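Rep protein (Adeno-associated virus - 5, PDB 1M55) probably nicks viral origin DNA as a metal-dependent endonuclease to support rolling-circle-type replication. Local coordinates at residues T46-P51 against L162-T167; F78-K83 against L155-P160. All coordinates share one frame; numbering follows the deposited sequence.

Interaction 1: T46-P51 against L162-T167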
ATOM      1  N   THR A  46     -12.399  -8.534  13.228  1.00 14.11           N
ATOM      2  CA  THR A  46     -12.562  -9.915  12.779  1.00 14.86           C
ATOM      3  C   THR A  46     -12.476 -10.048  11.260  1.00 14.28           C
ATOM      4  O   THR A  46     -12.179 -11.127  10.750  1.00 15.57           O
ATOM      5  CB  THR A  46     -13.886 -10.536  13.277  1.00 18.32           C
ATOM      6  OG1 THR A  46     -14.998  -9.853  12.685  1.00 25.22           O
ATOM      7  CG2 THR A  46     -13.988 -10.420  14.791  1.00 17.08           C
ATOM      8  N   LEU A  47     -12.713  -8.949  10.543  1.00 13.42           N
ATOM      9  CA  LEU A  47     -12.652  -8.962   9.081  1.00 13.28           C
ATOM     10  C   LEU A  47     -11.263  -8.618   8.536  1.00 11.96           C
ATOM     11  O   LEU A  47     -11.043  -8.632   7.324  1.00 10.87           O
ATOM     12  CB  LEU A  47     -13.698  -8.011   8.491  1.00 14.18           C
ATOM     13  CG  LEU A  47     -15.158  -8.374   8.777  1.00 16.93           C
ATOM     14  CD1 LEU A  47     -16.086  -7.323   8.180  1.00 16.24           C
ATOM     15  CD2 LEU A  47     -15.464  -9.755   8.202  1.00 19.28           C
ATOM     16  N   VAL A  48     -10.340  -8.282   9.431  1.00 11.74           N
ATOM     17  CA  VAL A  48      -8.973  -7.945   9.043  1.00 11.45           C
ATOM     18  C   VAL A  48      -8.121  -9.214   9.108  1.00 11.07           C
ATOM     19  O   VAL A  48      -8.120  -9.917  10.123  1.00 11.43           O
ATOM     20  CB  VAL A  48      -8.373  -6.873   9.981  1.00 11.40           C
ATOM     21  CG1 VAL A  48      -6.921  -6.595   9.610  1.00 11.17           C
ATOM     22  CG2 VAL A  48      -9.197  -5.586   9.906  1.00 11.55           C
ATOM     23  N   GLU A  49      -7.418  -9.514   8.021  1.00  9.87           N
ATOM     24  CA  GLU A  49      -6.564 -10.697   7.951  1.00  9.89           C
ATOM     25  C   GLU A  49      -5.178 -10.313   8.471  1.00 10.22           C
ATOM     26  O   GLU A  49      -4.337  -9.811   7.723  1.00  9.76           O
ATOM     27  CB  GLU A  49      -6.489 -11.204   6.509  1.00 10.34           C
ATOM     28  CG  GLU A  49      -7.853 -11.532   5.891  1.00 11.29           C
ATOM     29  CD  GLU A  49      -8.638 -12.569   6.679  1.00 19.27           C
ATOM     30  OE1 GLU A  49      -8.021 -13.447   7.322  1.00 18.00           O
ATOM     31  OE2 GLU A  49      -9.884 -12.509   6.650  1.00 22.55           O
ATOM     32  N   GLN A  50      -4.938 -10.590   9.750  1.00  9.87           N
ATOM     33  CA  GLN A  50      -3.685 -10.218  10.399  1.00 10.11           C
ATOM     34  C   GLN A  50      -2.358 -10.719   9.820  1.00  9.94           C
ATOM     35  O   GLN A  50      -1.399  -9.943   9.729  1.00  9.26           O
ATOM     36  CB  GLN A  50      -3.776 -10.457  11.909  1.00 10.58           C
ATOM     37  CG  GLN A  50      -4.787  -9.534  12.594  1.00 10.60           C
ATOM     38  CD  GLN A  50      -4.856  -9.727  14.101  1.00 15.25           C
ATOM     39  OE1 GLN A  50      -3.825  -9.820  14.776  1.00 14.77           O
ATOM     40  NE2 GLN A  50      -6.069  -9.768  14.640  1.00 13.60           N
ATOM     41  N   PRO A  51      -2.274 -11.999   9.407  1.00 10.21           N
ATOM     42  CA  PRO A  51      -0.999 -12.470   8.849  1.00 10.02           C
ATOM     43  C   PRO A  51      -0.607 -11.669   7.606  1.00  9.80           C
ATOM     44  O   PRO A  51       0.546 -11.249   7.458  1.00 10.30           O
ATOM     45  CB  PRO A  51      -1.296 -13.930   8.506  1.00 10.65           C
ATOM     46  CG  PRO A  51      -2.293 -14.316   9.553  1.00 10.95           C
ATOM     47  CD  PRO A  51      -3.219 -13.119   9.564  1.00 11.00           C
ATOM     48  N   LEU A 162     -11.561  -3.401   2.166  1.00  9.26           N
ATOM     49  CA  LEU A 162     -10.672  -2.511   2.903  1.00  9.25           C
ATOM     50  C   LEU A 162     -10.127  -3.326   4.069  1.00  9.49           C
ATOM     51  O   LEU A 162     -10.898  -3.896   4.846  1.00 10.10           O
ATOM     52  CB  LEU A 162     -11.437  -1.298   3.446  1.00  9.25           C
ATOM     53  CG  LEU A 162     -10.683  -0.421   4.452  1.00  9.20           C
ATOM     54  CD1 LEU A 162      -9.455   0.182   3.794  1.00  9.55           C
ATOM     55  CD2 LEU A 162     -11.593   0.669   4.990  1.00 10.35           C
ATOM     56  N   GLN A 163      -8.805  -3.406   4.168  1.00  8.76           N
ATOM     57  CA  GLN A 163      -8.161  -4.148   5.244  1.00  9.15           C
ATOM     58  C   GLN A 163      -7.486  -3.209   6.243  1.00  9.23           C
ATOM     59  O   GLN A 163      -7.588  -3.411   7.454  1.00  9.67           O
ATOM     60  CB  GLN A 163      -7.145  -5.134   4.671  1.00  7.63           C
ATOM     61  CG  GLN A 163      -7.764  -6.322   3.942  1.00  7.46           C
ATOM     62  CD  GLN A 163      -8.288  -7.379   4.894  1.00 10.47           C
ATOM     63  OE1 GLN A 163      -7.593  -7.786   5.827  1.00  9.65           O
ATOM     64  NE2 GLN A 163      -9.507  -7.840   4.659  1.00 10.37           N
ATOM     65  N   TRP A 164      -6.834  -2.164   5.737  1.00  8.45           N
ATOM     66  CA  TRP A 164      -6.136  -1.200   6.589  1.00  7.83           C
ATOM     67  C   TRP A 164      -5.645  -0.053   5.712  1.00  7.35           C
ATOM     68  O   TRP A 164      -5.663  -0.155   4.488  1.00  7.57           O
ATOM     69  CB  TRP A 164      -4.927  -1.879   7.247  1.00  8.00           C
ATOM     70  CG  TRP A 164      -4.509  -1.307   8.574  1.00  8.34           C
ATOM     71  CD1 TRP A 164      -3.572  -0.342   8.793  1.00  8.71           C
ATOM     72  CD2 TRP A 164      -4.967  -1.724   9.865  1.00  9.16           C
ATOM     73  NE1 TRP A 164      -3.408  -0.138  10.144  1.00  9.25           N
ATOM     74  CE2 TRP A 164      -4.253  -0.973  10.825  1.00  9.32           C
ATOM     75  CE3 TRP A 164      -5.906  -2.665  10.306  1.00  9.70           C
ATOM     76  CZ2 TRP A 164      -4.448  -1.134  12.200  1.00  9.74           C
ATOM     77  CZ3 TRP A 164      -6.102  -2.824  11.677  1.00 10.09           C
ATOM     78  CH2 TRP A 164      -5.374  -2.061  12.606  1.00 10.04           C
ATOM     79  N   ALA A 165      -5.206   1.035   6.335  1.00  7.40           N
ATOM     80  CA  ALA A 165      -4.678   2.169   5.589  1.00  7.37           C
ATOM     81  C   ALA A 165      -3.781   2.995   6.499  1.00  7.39           C
ATOM     82  O   ALA A 165      -3.943   2.975   7.721  1.00  7.41           O
ATOM     83  CB  ALA A 165      -5.808   3.029   5.014  1.00  7.54           C
ATOM     84  N   TRP A 166      -2.827   3.693   5.893  1.00  7.95           N
ATOM     85  CA  TRP A 166      -1.872   4.530   6.616  1.00  7.93           C
ATOM     86  C   TRP A 166      -1.644   5.796   5.801  1.00  8.37           C
ATOM     87  O   TRP A 166      -1.701   5.771   4.570  1.00  8.32           O
ATOM     88  CB  TRP A 166      -0.510   3.832   6.737  1.00  7.85           C
ATOM     89  CG  TRP A 166      -0.494   2.456   7.338  1.00  7.81           C
ATOM     90  CD1 TRP A 166      -0.148   2.129   8.622  1.00  7.80           C
ATOM     91  CD2 TRP A 166      -0.697   1.214   6.650  1.00  7.52           C
ATOM     92  NE1 TRP A 166      -0.106   0.761   8.766  1.00  8.05           N
ATOM     93  CE2 TRP A 166      -0.438   0.175   7.573  1.00  8.04           C
ATOM     94  CE3 TRP A 166      -1.064   0.878   5.337  1.00  7.56           C
ATOM     95  CZ2 TRP A 166      -0.531  -1.179   7.227  1.00  7.66           C
ATOM     96  CZ3 TRP A 166      -1.155  -0.467   4.993  1.00  7.71           C
ATOM     97  CH2 TRP A 166      -0.889  -1.479   5.936  1.00  7.74           C
ATOM     98  N   THR A 167      -1.326   6.892   6.479  1.00  9.13           N
ATOM     99  CA  THR A 167      -1.056   8.145   5.785  1.00  8.93           C
ATOM    100  C   THR A 167      -0.413   9.158   6.716  1.00  9.94           C
ATOM    101  O   THR A 167      -0.565   9.073   7.941  1.00 10.08           O
ATOM    102  CB  THR A 167      -2.351   8.779   5.219  1.00  8.85           C
ATOM    103  OG1 THR A 167      -2.020   9.929   4.433  1.00  8.54           O
ATOM    104  CG2 THR A 167      -3.286   9.200   6.343  1.00  8.67           C
TER
HETATM  105  O   HOH W   1     -11.497  -5.934   6.558  1.00 10.31           O

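Interaction 2: F78-K83 against L155-P160. With ZN (zinc ion), chain C.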
ATOM      1  N   PHE A  78      -0.221   7.968   1.053  1.00  7.83           N
ATOM      2  CA  PHE A  78      -1.501   7.421   1.468  1.00  7.77           C
ATOM      3  C   PHE A  78      -1.422   6.005   0.917  1.00  6.75           C
ATOM      4  O   PHE A  78      -1.301   5.811  -0.291  1.00  7.31           O
ATOM      5  CB  PHE A  78      -2.717   8.151   0.894  1.00  8.29           C
ATOM      6  CG  PHE A  78      -4.023   7.638   1.452  1.00  8.68           C
ATOM      7  CD1 PHE A  78      -4.573   8.197   2.602  1.00  9.00           C
ATOM      8  CD2 PHE A  78      -4.662   6.539   0.872  1.00  8.59           C
ATOM      9  CE1 PHE A  78      -5.738   7.666   3.173  1.00  8.62           C
ATOM     10  CE2 PHE A  78      -5.822   6.005   1.433  1.00  8.68           C
ATOM     11  CZ  PHE A  78      -6.359   6.570   2.590  1.00  8.47           C
ATOM     12  N   VAL A  79      -1.393   5.032   1.818  1.00  6.21           N
ATOM     13  CA  VAL A  79      -1.283   3.631   1.446  1.00  6.32           C
ATOM     14  C   VAL A  79      -2.500   2.880   1.958  1.00  6.41           C
ATOM     15  O   VAL A  79      -2.847   2.977   3.139  1.00  6.41           O
ATOM     16  CB  VAL A  79      -0.005   3.009   2.062  1.00  6.52           C
ATOM     17  CG1 VAL A  79       0.114   1.532   1.701  1.00  6.47           C
ATOM     18  CG2 VAL A  79       1.231   3.768   1.587  1.00  6.67           C
ATOM     19  N   GLN A  80      -3.172   2.162   1.067  1.00  6.34           N
ATOM     20  CA  GLN A  80      -4.344   1.396   1.459  1.00  6.75           C
ATOM     21  C   GLN A  80      -4.164  -0.088   1.139  1.00  7.20           C
ATOM     22  O   GLN A  80      -3.826  -0.454   0.010  1.00  7.31           O
ATOM     23  CB  GLN A  80      -5.605   1.949   0.789  1.00  7.39           C
ATOM     24  CG  GLN A  80      -6.877   1.235   1.208  1.00  6.40           C
ATOM     25  CD  GLN A  80      -8.108   2.076   0.971  1.00  7.80           C
ATOM     26  OE1 GLN A  80      -8.346   3.046   1.680  1.00  8.23           O
ATOM     27  NE2 GLN A  80      -8.896   1.711  -0.028  1.00  7.61           N
ATOM     28  N   PHE A  81      -4.339  -0.921   2.161  1.00  7.08           N
ATOM     29  CA  PHE A  81      -4.221  -2.373   2.041  1.00  7.02           C
ATOM     30  C   PHE A  81      -5.618  -2.942   1.775  1.00  7.53           C
ATOM     31  O   PHE A  81      -6.563  -2.675   2.529  1.00  7.54           O
ATOM     32  CB  PHE A  81      -3.638  -2.954   3.336  1.00  7.04           C
ATOM     33  CG  PHE A  81      -3.380  -4.435   3.283  1.00  7.38           C
ATOM     34  CD1 PHE A  81      -3.709  -5.247   4.364  1.00  8.51           C
ATOM     35  CD2 PHE A  81      -2.823  -5.023   2.149  1.00  7.58           C
ATOM     36  CE1 PHE A  81      -3.490  -6.626   4.315  1.00  8.29           C
ATOM     37  CE2 PHE A  81      -2.601  -6.401   2.094  1.00  8.07           C
ATOM     38  CZ  PHE A  81      -2.937  -7.199   3.179  1.00  7.96           C
ATOM     39  N   GLU A  82      -5.735  -3.735   0.715  1.00  7.13           N
ATOM     40  CA  GLU A  82      -7.015  -4.318   0.327  1.00  7.61           C
ATOM     41  C   GLU A  82      -6.947  -5.811   0.039  1.00  8.25           C
ATOM     42  O   GLU A  82      -5.892  -6.353  -0.299  1.00  8.27           O
ATOM     43  CB  GLU A  82      -7.552  -3.622  -0.931  1.00  7.79           C
ATOM     44  CG  GLU A  82      -7.862  -2.144  -0.765  1.00  9.07           C
ATOM     45  CD  GLU A  82      -8.249  -1.473  -2.070  1.00 10.90           C
ATOM     46  OE1 GLU A  82      -8.394  -2.168  -3.098  1.00 10.28           O
ATOM     47  OE2 GLU A  82      -8.407  -0.240  -2.073  1.00 10.71           O
ATOM     48  N   LYS A  83      -8.098  -6.459   0.172  1.00  9.29           N
ATOM     49  CA  LYS A  83      -8.246  -7.877  -0.116  1.00  9.40           C
ATOM     50  C   LYS A  83      -8.999  -7.889  -1.449  1.00 10.33           C
ATOM     51  O   LYS A  83     -10.214  -7.675  -1.486  1.00 10.59           O
ATOM     52  CB  LYS A  83      -9.074  -8.554   0.977  1.00  9.61           C
ATOM     53  CG  LYS A  83      -9.281 -10.043   0.790  1.00 12.13           C
ATOM     54  CD  LYS A  83     -10.070 -10.624   1.961  1.00 15.89           C
ATOM     55  CE  LYS A  83     -10.049 -12.151   1.955  1.00 21.90           C
ATOM     56  NZ  LYS A  83     -10.670 -12.724   0.728  1.00 23.28           N
ATOM     57  N   LEU A 155     -11.033   5.954  -0.466  1.00  8.87           N
ATOM     58  CA  LEU A 155     -11.875   6.073   0.725  1.00  9.93           C
ATOM     59  C   LEU A 155     -13.213   5.316   0.697  1.00 10.51           C
ATOM     60  O   LEU A 155     -13.673   4.855   1.741  1.00 11.20           O
ATOM     61  CB  LEU A 155     -12.108   7.543   1.103  1.00 10.08           C
ATOM     62  CG  LEU A 155     -10.881   8.378   1.492  1.00 10.48           C
ATOM     63  CD1 LEU A 155     -11.344   9.674   2.147  1.00 11.32           C
ATOM     64  CD2 LEU A 155      -9.977   7.601   2.449  1.00  9.72           C
ATOM     65  N   PRO A 156     -13.862   5.186  -0.482  1.00 10.56           N
ATOM     66  CA  PRO A 156     -15.143   4.469  -0.569  1.00 10.54           C
ATOM     67  C   PRO A 156     -15.104   2.972  -0.234  1.00 10.72           C
ATOM     68  O   PRO A 156     -16.150   2.376   0.034  1.00 11.39           O
ATOM     69  CB  PRO A 156     -15.545   4.666  -2.031  1.00 10.85           C
ATOM     70  CG  PRO A 156     -14.937   5.968  -2.389  1.00 11.09           C
ATOM     71  CD  PRO A 156     -13.571   5.861  -1.764  1.00 10.61           C
ATOM     72  N   LYS A 157     -13.930   2.347  -0.304  1.00  9.88           N
ATOM     73  CA  LYS A 157     -13.832   0.917  -0.016  1.00  9.52           C
ATOM     74  C   LYS A 157     -14.292   0.589   1.404  1.00  9.74           C
ATOM     75  O   LYS A 157     -13.988   1.322   2.345  1.00 10.12           O
ATOM     76  CB  LYS A 157     -12.404   0.401  -0.230  1.00  9.11           C
ATOM     77  CG  LYS A 157     -12.076  -0.005  -1.665  1.00 12.09           C
ATOM     78  CD  LYS A 157     -11.803   1.185  -2.556  1.00 14.63           C
ATOM     79  CE  LYS A 157     -11.606   0.758  -4.006  1.00 12.26           C
ATOM     80  NZ  LYS A 157     -10.476  -0.188  -4.178  1.00 11.65           N
ATOM     81  N   VAL A 158     -15.041  -0.502   1.547  1.00  9.78           N
ATOM     82  CA  VAL A 158     -15.531  -0.936   2.853  1.00  9.76           C
ATOM     83  C   VAL A 158     -14.991  -2.340   3.123  1.00 10.41           C
ATOM     84  O   VAL A 158     -14.397  -2.962   2.233  1.00 10.58           O
ATOM     85  CB  VAL A 158     -17.092  -0.941   2.923  1.00  9.91           C
ATOM     86  CG1 VAL A 158     -17.634   0.468   2.772  1.00 10.02           C
ATOM     87  CG2 VAL A 158     -17.674  -1.844   1.846  1.00 10.04           C
ATOM     88  N   GLN A 159     -15.158  -2.831   4.348  1.00 11.23           N
ATOM     89  CA  GLN A 159     -14.682  -4.169   4.691  1.00 11.86           C
ATOM     90  C   GLN A 159     -15.583  -5.209   4.029  1.00 12.59           C
ATOM     91  O   GLN A 159     -16.780  -4.972   3.857  1.00 13.65           O
ATOM     92  CB  GLN A 159     -14.677  -4.358   6.208  1.00 13.15           C
ATOM     93  CG  GLN A 159     -13.737  -3.413   6.935  1.00 11.93           C
ATOM     94  CD  GLN A 159     -13.664  -3.703   8.415  1.00 12.70           C
ATOM     95  OE1 GLN A 159     -14.478  -3.214   9.197  1.00 14.00           O
ATOM     96  NE2 GLN A 159     -12.692  -4.508   8.811  1.00 10.68           N
ATOM     97  N   PRO A 160     -15.038  -6.388   3.680  1.00 12.32           N
ATOM     98  CA  PRO A 160     -13.652  -6.835   3.858  1.00 11.88           C
ATOM     99  C   PRO A 160     -12.635  -6.400   2.794  1.00 11.56           C
ATOM    100  O   PRO A 160     -11.448  -6.712   2.925  1.00 10.89           O
ATOM    101  CB  PRO A 160     -13.796  -8.352   3.895  1.00 12.01           C
ATOM    102  CG  PRO A 160     -14.869  -8.582   2.885  1.00 12.48           C
ATOM    103  CD  PRO A 160     -15.884  -7.505   3.213  1.00 12.46           C
TER
HETATM  104 ZN    ZN C 202      -7.316  -2.376  -4.857  1.00  9.85          ZN

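Interaction 1: T46-P51 against L162-T167
The side-chain amide of Q163 hydrogen-bonds to the backbone of L47 and E49, just ahead of helix 50-71. Q163 OE1 accepts from E49 N at 2.8 Å, an almost straight bond (178° at the hydrogen) lying in the plane of the amide carbonyl. Q163 NE2 gives a longer, more bent bond of 3.2 Å to L47 O, which sits tilted from the amide plane. The chain of Q163 turns sharply at chi2 (-78°), and this swings the amide off its strand to the other segment. NE2 has a second acceptor in P160 O.

A water adds a bridge, donating to L162 O at 2.7 Å and, weakly, to L47 O at 2.8 Å.

Apolar packing is supplied by V48. Its CG1 lies 4.1 Å from W164 CE3, and its CG2 is 3.7 Å from Q163 O, a buried carbonyl oxygen with no polar partner in the model. L53 of helix 50-71 touches both V48 and W164.

Q163 and W164 both face F81 in a classic beta bulge at the start of strand 162-167. With one end of the Q163 amide accepting and the other donating, the orientation of the group is fixed, and the strand grips the N-cap residue E49 through its backbone without needing a charge.

Interaction 2: F78-K83 against L155-P160
The contact belongs to the zinc site of an HUH-type endonuclease fold, where E82 on strand 77-83 meets K157 of the loop that follows helix 149-154. H89 and H91, the histidines of the HUH motif on neighbouring strand 88-95, complete the protein ligands of this metal. E82 OE1 binds the zinc ion at 2.1 Å, while E82 OE2 takes hydrogen bonds from K157 and Q80. With CG anti to the carbonyl carbon (chi1 -63°) and the chain extended beyond it, the carboxylate reaches out from the strand to hold the zinc ion and the K157 ammonium beside each other.

K157 crosses E82 at about a right angle and bends at chi2 and chi4, with chi3 extended between them, to bring its ammonium to the carboxylate. K157 NZ forms a salt bridge with E82 OE2 at 3.0 Å, coming from the syn side and 31° out of the carboxylate plane; a weak second bond reaches the metal-bound E82 OE1. E161 shares the same ammonium, and the ring of Y153 makes a cation-pi contact with it.

Farther back along the strand, F78 CZ packs obliquely on L155 CD2 at 3.8 Å, against the beginning of the loop. At the other end K83 CB lies 3.6 Å from the carbonyl oxygen O of P160, a proline preceded by a cis peptide bond.

Q80 is a second-shell residue that positions the ligand, and its own amide is held on both sides: OE1 accepts from R182, and NE2 also donates to L154 O. The methylenes of K157 pass beside this amide, CB being 3.8 Å from Q80 NE2. In the plane of its amide, Q80 NE2 donates at 2.9 Å to the anti lone pair of E82 OE2.

How the interactions relate
From the N terminus the chain runs through 46-51 into helix 50-71, then along strand 77-83, whose residues 78-83 form one side of interaction 2. After strand 88-95 and helices 101-118 and 149-154 it reaches 155-160, closing interaction 2, and strand 162-167 immediately afterwards closes interaction 1. The smaller loop therefore lies wholly within the larger. Strands 77-83 and 162-167 are antiparallel neighbours in the central sheet, and W164 O and F81 N, 2.8 Å apart, link the two contacts directly. Interaction 1 ties the approach to helix 50-71 to the sheet, whereas interaction 2 ties the loop after helix 149-154 to the zinc-bearing strand.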